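Local coordinates for sterol carrier protein 2 (Thermus thermophilus, PDB 2CX7), which probably binds sterols or other lipids and carries them between membranes, at residues A7-Y12 and V49-D54; E92-L97 and Q117-L122. All coordinates share one frame; numbering follows the deposited sequence.

Contact 1: residues A7-Y12 and V49-D54; sequences AWAQAY and VAVVLD
Both methyls of Leu-53 press on one side of the Tyr-12 ring. CD2 of Leu-53 lies 3.7 Å from Tyr-12 CD2, and Leu-53 CD1 comes equally close to Tyr-12 CE2, so the two methyls lie along the CD2–CE2 bond of the ring. Two residues back along the strand, Val-51 divides its branches between Ala-9 and Trp-8, about one helical turn before Tyr-12: CG1 rests on Ala-9 CB at 4.0 Å, while CG2 meets Trp-8 CE3 at 4.1 Å, on the benzene part of the indole. With CG1 swung opposite the backbone N (chi1 169°), each methyl of Val-51 is left with its own target. The small side chain of Ala-9 probably helps the helix come close, with Ala-9 CA 6.2 Å from Val-51 CA.

The two aromatic residues position each other along the helix. Trp-8 CH2 lies 3.7 Å above the Tyr-12 plane, toward the rim, and Tyr-12 CB sits over one face of the indole. The phenol end is held by a probable hydrogen bond from Tyr-12 OH to the backbone O of Leu-122.

Val-51 and Leu-53 point to the same face of the mixed sheet, whereas Val-52 points away. Helix 6-17 packs its apolar side on that face, its local axis 25° from the strand direction, joining helix to sheet in the alpha/beta core of this SCP-2 family domain. The disulfide between Cys-13 and Cys-60 ties it to strand 59-67. Ala-126 of helix 116-127 touches both Trp-8 and Tyr-12, while strands 32-37 and 59-67 flank strand 49-56.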
loop_
_atom_site.group_PDB
_atom_site.type_symbol
_atom_site.label_atom_id
_atom_site.label_comp_id
_atom_site.label_asym_id
_atom_site.label_seq_id
_atom_site.Cartn_x
_atom_site.Cartn_y
_atom_site.Cartn_z
ATOM N N ALA A 7 -14.470 1.094 0.726
ATOM C CA ALA A 7 -14.875 0.681 -0.609
ATOM C C ALA A 7 -13.650 0.534 -1.511
ATOM O O ALA A 7 -13.570 -0.386 -2.327
ATOM C CB ALA A 7 -15.847 1.700 -1.201
ATOM N N TRP A 8 -12.695 1.445 -1.354
ATOM C CA TRP A 8 -11.476 1.416 -2.156
ATOM C C TRP A 8 -10.658 0.185 -1.775
ATOM O O TRP A 8 -10.213 -0.572 -2.636
ATOM C CB TRP A 8 -10.646 2.682 -1.903
ATOM C CG TRP A 8 -9.537 2.866 -2.887
ATOM C CD1 TRP A 8 -9.626 3.436 -4.124
ATOM C CD2 TRP A 8 -8.180 2.427 -2.745
ATOM N NE1 TRP A 8 -8.409 3.379 -4.762
ATOM C CE2 TRP A 8 -7.505 2.762 -3.938
ATOM C CE3 TRP A 8 -7.470 1.777 -1.727
ATOM C CZ2 TRP A 8 -6.151 2.471 -4.143
ATOM C CZ3 TRP A 8 -6.123 1.487 -1.929
ATOM C CH2 TRP A 8 -5.479 1.835 -3.128
ATOM N N ALA A 9 -10.474 -0.010 -0.475
ATOM C CA ALA A 9 -9.711 -1.148 0.030
ATOM C C ALA A 9 -10.229 -2.465 -0.535
ATOM O O ALA A 9 -9.442 -3.326 -0.940
ATOM C CB ALA A 9 -9.766 -1.182 1.539
ATOM N N GLN A 10 -11.552 -2.623 -0.543
ATOM C CA GLN A 10 -12.170 -3.836 -1.065
ATOM C C GLN A 10 -11.941 -3.969 -2.559
ATOM O O GLN A 10 -11.628 -5.050 -3.052
ATOM C CB GLN A 10 -13.678 -3.831 -0.801
ATOM C CG GLN A 10 -14.071 -3.962 0.656
ATOM C CD GLN A 10 -15.579 -3.966 0.829
ATOM O OE1 GLN A 10 -16.277 -4.789 0.236
ATOM N NE2 GLN A 10 -16.090 -3.042 1.637
ATOM N N ALA A 11 -12.102 -2.868 -3.285
ATOM C CA ALA A 11 -11.915 -2.893 -4.727
ATOM C C ALA A 11 -10.458 -3.177 -5.074
ATOM O O ALA A 11 -10.166 -3.792 -6.096
ATOM C CB ALA A 11 -12.347 -1.561 -5.341
ATOM N N TYR A 12 -9.551 -2.715 -4.216
ATOM C CA TYR A 12 -8.117 -2.906 -4.432
ATOM C C TYR A 12 -7.741 -4.377 -4.244
ATOM O O TYR A 12 -7.020 -4.949 -5.060
ATOM C CB TYR A 12 -7.344 -2.016 -3.461
ATOM C CG TYR A 12 -5.839 -2.046 -3.597
ATOM C CD1 TYR A 12 -5.226 -2.238 -4.837
ATOM C CD2 TYR A 12 -5.027 -1.785 -2.493
ATOM C CE1 TYR A 12 -3.840 -2.159 -4.974
ATOM C CE2 TYR A 12 -3.648 -1.703 -2.617
ATOM C CZ TYR A 12 -3.060 -1.884 -3.857
ATOM O OH TYR A 12 -1.700 -1.743 -3.980
ATOM N N VAL A 49 -5.216 7.485 8.636
ATOM C CA VAL A 49 -6.014 6.376 8.120
ATOM C C VAL A 49 -5.059 5.445 7.408
ATOM O O VAL A 49 -3.951 5.840 7.056
ATOM C CB VAL A 49 -7.103 6.860 7.119
ATOM C CG1 VAL A 49 -6.459 7.538 5.926
ATOM C CG2 VAL A 49 -7.966 5.687 6.666
ATOM N N ALA A 50 -5.484 4.209 7.198
ATOM C CA ALA A 50 -4.624 3.250 6.532
ATOM C C ALA A 50 -5.430 2.185 5.821
ATOM O O ALA A 50 -6.611 1.982 6.110
ATOM C CB ALA A 50 -3.710 2.594 7.555
ATOM N N VAL A 51 -4.787 1.525 4.867
ATOM C CA VAL A 51 -5.400 0.414 4.163
ATOM C C VAL A 51 -4.442 -0.714 4.508
ATOM O O VAL A 51 -3.244 -0.619 4.245
ATOM C CB VAL A 51 -5.444 0.617 2.650
ATOM C CG1 VAL A 51 -5.847 -0.686 1.968
ATOM C CG2 VAL A 51 -6.466 1.704 2.295
ATOM N N VAL A 52 -4.972 -1.766 5.119
ATOM C CA VAL A 52 -4.156 -2.894 5.530
ATOM C C VAL A 52 -4.496 -4.080 4.642
ATOM O O VAL A 52 -5.658 -4.492 4.554
ATOM C CB VAL A 52 -4.406 -3.220 7.022
ATOM C CG1 VAL A 52 -3.475 -4.330 7.489
ATOM C CG2 VAL A 52 -4.189 -1.954 7.860
ATOM N N LEU A 53 -3.471 -4.596 3.967
ATOM C CA LEU A 53 -3.611 -5.717 3.049
ATOM C C LEU A 53 -3.052 -7.015 3.632
ATOM O O LEU A 53 -1.904 -7.062 4.079
ATOM C CB LEU A 53 -2.865 -5.410 1.750
ATOM C CG LEU A 53 -3.126 -4.055 1.084
ATOM C CD1 LEU A 53 -2.022 -3.742 0.072
ATOM C CD2 LEU A 53 -4.490 -4.078 0.417
ATOM N N ASP A 54 -3.875 -8.056 3.635
ATOM C CA ASP A 54 -3.464 -9.382 4.108
ATOM C C ASP A 54 -3.000 -10.087 2.838
ATOM O O ASP A 54 -3.782 -10.761 2.168
ATOM C CB ASP A 54 -4.665 -10.108 4.724
ATOM C CG ASP A 54 -4.319 -11.496 5.240
ATOM O OD1 ASP A 54 -3.135 -11.893 5.187
ATOM O OD2 ASP A 54 -5.241 -12.193 5.704
#

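Contact 2: residues E92-L97 and Q117-L122; sequences EPLSAL and QAAQEL
The side-chain amide of Gln-120 carries Leu-94 above its plane: Leu-94 CD1 stands 3.8 Å from Gln-120 NE2, displaced from CD toward the side opposite OE1, between NE2 and CG. The two side chains cross at about a right angle, and the aliphatic part of the glutamine continues the contact, its CG 3.9 Å from Leu-94 CD1. The other flat group, the Glu-92 carboxylate, takes two backbone N-H groups on one side of its plane and a water on the other. Leu-94 N gives to Glu-92 OE2 (2.9 Å) from 44° out of the plane, and Ser-95 N gives to Glu-92 OE1 (2.8 Å) on the syn side. Glu-92 is thus the N-cap of helix 93-99, folded back over its first turn.

The water joins the two flat groups, donating to Glu-92 OE2 at 2.6 Å and accepting from Gln-120 NE2 at 2.6 Å. Gln-120 reaches it with a chain that leaves opposite its carbonyl carbon (chi1 -69°) and then runs extended. Beside this, the other methyl, Leu-94 CD2, faces Ala-119 CB at 4.4 Å. Shortening Gln-120 to an alanine would probably leave the bridging water without its NE2 donor and Leu-94 CD1 without the amide it covers.

The helices therefore meet lightly, through one leucine and a water-mediated polar link. The negative carboxylate is probably stabilised by the N-H groups of the first helical turn that it caps and by the helix dipole, and the water extends its reach to the neutral amide of helix 116-127.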
loop_
_atom_site.group_PDB
_atom_site.type_symbol
_atom_site.label_atom_id
_atom_site.label_comp_id
_atom_site.label_asym_id
_atom_site.label_seq_id
_atom_site.Cartn_x
_atom_site.Cartn_y
_atom_site.Cartn_z
ATOM N N GLU A 92 7.307 7.795 -8.605
ATOM C CA GLU A 92 7.761 6.406 -8.672
ATOM C C GLU A 92 7.974 5.900 -7.239
ATOM O O GLU A 92 8.702 6.508 -6.461
ATOM C CB GLU A 92 9.049 6.346 -9.509
ATOM C CG GLU A 92 9.445 4.958 -9.987
ATOM C CD GLU A 92 10.108 4.141 -8.903
ATOM O OE1 GLU A 92 11.122 4.611 -8.350
ATOM O OE2 GLU A 92 9.620 3.033 -8.604
ATOM N N PRO A 93 7.343 4.769 -6.876
ATOM C CA PRO A 93 7.469 4.225 -5.516
ATOM C C PRO A 93 8.822 3.794 -4.952
ATOM O O PRO A 93 9.123 4.080 -3.792
ATOM C CB PRO A 93 6.441 3.091 -5.500
ATOM C CG PRO A 93 6.410 2.625 -6.921
ATOM C CD PRO A 93 6.451 3.927 -7.702
ATOM N N LEU A 94 9.646 3.113 -5.737
ATOM C CA LEU A 94 10.931 2.673 -5.193
ATOM C C LEU A 94 11.800 3.859 -4.788
ATOM O O LEU A 94 12.390 3.864 -3.709
ATOM C CB LEU A 94 11.656 1.790 -6.213
ATOM C CG LEU A 94 10.883 0.518 -6.580
ATOM C CD1 LEU A 94 11.728 -0.325 -7.529
ATOM C CD2 LEU A 94 10.553 -0.274 -5.328
ATOM N N SER A 95 11.882 4.865 -5.652
ATOM C CA SER A 95 12.679 6.043 -5.332
ATOM C C SER A 95 12.057 6.819 -4.176
ATOM O O SER A 95 12.765 7.389 -3.369
ATOM C CB SER A 95 12.819 6.943 -6.559
ATOM O OG SER A 95 13.792 6.400 -7.437
ATOM N N ALA A 96 10.730 6.846 -4.104
ATOM C CA ALA A 96 10.060 7.560 -3.019
ATOM C C ALA A 96 10.401 6.904 -1.690
ATOM O O ALA A 96 10.593 7.584 -0.680
ATOM C CB ALA A 96 8.553 7.548 -3.229
ATOM N N LEU A 97 10.472 5.577 -1.685
ATOM C CA LEU A 97 10.792 4.852 -0.454
ATOM C C LEU A 97 12.248 5.111 -0.062
ATOM O O LEU A 97 12.568 5.306 1.116
ATOM C CB LEU A 97 10.558 3.349 -0.657
ATOM C CG LEU A 97 10.474 2.494 0.608
ATOM C CD1 LEU A 97 9.253 2.897 1.417
ATOM C CD2 LEU A 97 10.382 1.024 0.219
ATOM N N GLN A 117 9.710 -5.864 -7.387
ATOM C CA GLN A 117 8.757 -5.987 -8.474
ATOM C C GLN A 117 7.321 -6.082 -7.942
ATOM O O GLN A 117 6.392 -5.527 -8.529
ATOM C CB GLN A 117 9.088 -7.213 -9.322
ATOM C CG GLN A 117 8.295 -7.290 -10.612
ATOM C CD GLN A 117 8.657 -8.512 -11.430
ATOM O OE1 GLN A 117 8.574 -9.642 -10.945
ATOM N NE2 GLN A 117 9.062 -8.293 -12.678
ATOM N N ALA A 118 7.139 -6.801 -6.840
ATOM C CA ALA A 118 5.813 -6.934 -6.248
ATOM C C ALA A 118 5.345 -5.541 -5.819
ATOM O O ALA A 118 4.173 -5.190 -5.983
ATOM C CB ALA A 118 5.858 -7.879 -5.030
ATOM N N ALA A 119 6.267 -4.746 -5.277
ATOM C CA ALA A 119 5.939 -3.393 -4.836
ATOM C C ALA A 119 5.521 -2.546 -6.040
ATOM O O ALA A 119 4.532 -1.808 -5.988
ATOM C CB ALA A 119 7.143 -2.761 -4.127
ATOM N N GLN A 120 6.283 -2.646 -7.125
ATOM C CA GLN A 120 5.965 -1.898 -8.334
ATOM C C GLN A 120 4.573 -2.294 -8.825
ATOM O O GLN A 120 3.779 -1.441 -9.234
ATOM C CB GLN A 120 7.016 -2.170 -9.420
ATOM C CG GLN A 120 8.387 -1.597 -9.117
ATOM C CD GLN A 120 9.440 -2.059 -10.112
ATOM O OE1 GLN A 120 9.693 -3.257 -10.258
ATOM N NE2 GLN A 120 10.059 -1.109 -10.801
ATOM N N GLU A 121 4.264 -3.589 -8.771
ATOM C CA GLU A 121 2.954 -4.054 -9.216
ATOM C C GLU A 121 1.828 -3.612 -8.274
ATOM O O GLU A 121 0.741 -3.245 -8.729
ATOM C CB GLU A 121 2.936 -5.582 -9.368
ATOM C CG GLU A 121 3.681 -6.118 -10.593
ATOM C CD GLU A 121 3.164 -5.534 -11.904
ATOM O OE1 GLU A 121 1.978 -5.148 -11.965
ATOM O OE2 GLU A 121 3.943 -5.474 -12.876
ATOM N N LEU A 122 2.080 -3.655 -6.968
ATOM C CA LEU A 122 1.075 -3.225 -5.991
ATOM C C LEU A 122 0.632 -1.820 -6.345
ATOM O O LEU A 122 -0.564 -1.501 -6.357
ATOM C CB LEU A 122 1.662 -3.208 -4.572
ATOM C CG LEU A 122 1.726 -4.519 -3.783
ATOM C CD1 LEU A 122 2.495 -4.307 -2.488
ATOM C CD2 LEU A 122 0.305 -5.002 -3.472
HETATM O O HOH W 1 9.502 1.459 -10.663
#

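How the contacts relate
Contact 1 belongs to the core, with every touching residue buried, whereas contact 2 is a surface contact between partly exposed residues; their centres lie about 17 Å apart, on opposite sides of the chain's centre. The first packs a helix on the sheet through aromatic and aliphatic groups alone. The second sets helix against helix, combining an aliphatic touch with a polar bridge through water. They share no segment, but Tyr-12 of contact 1 meets helix 116-127, which supplies the second segment of contact 2. This C-terminal helix thus reaches both places, touching the aromatic pair of helix 6-17 and flanking helix 93-99 nearer the surface.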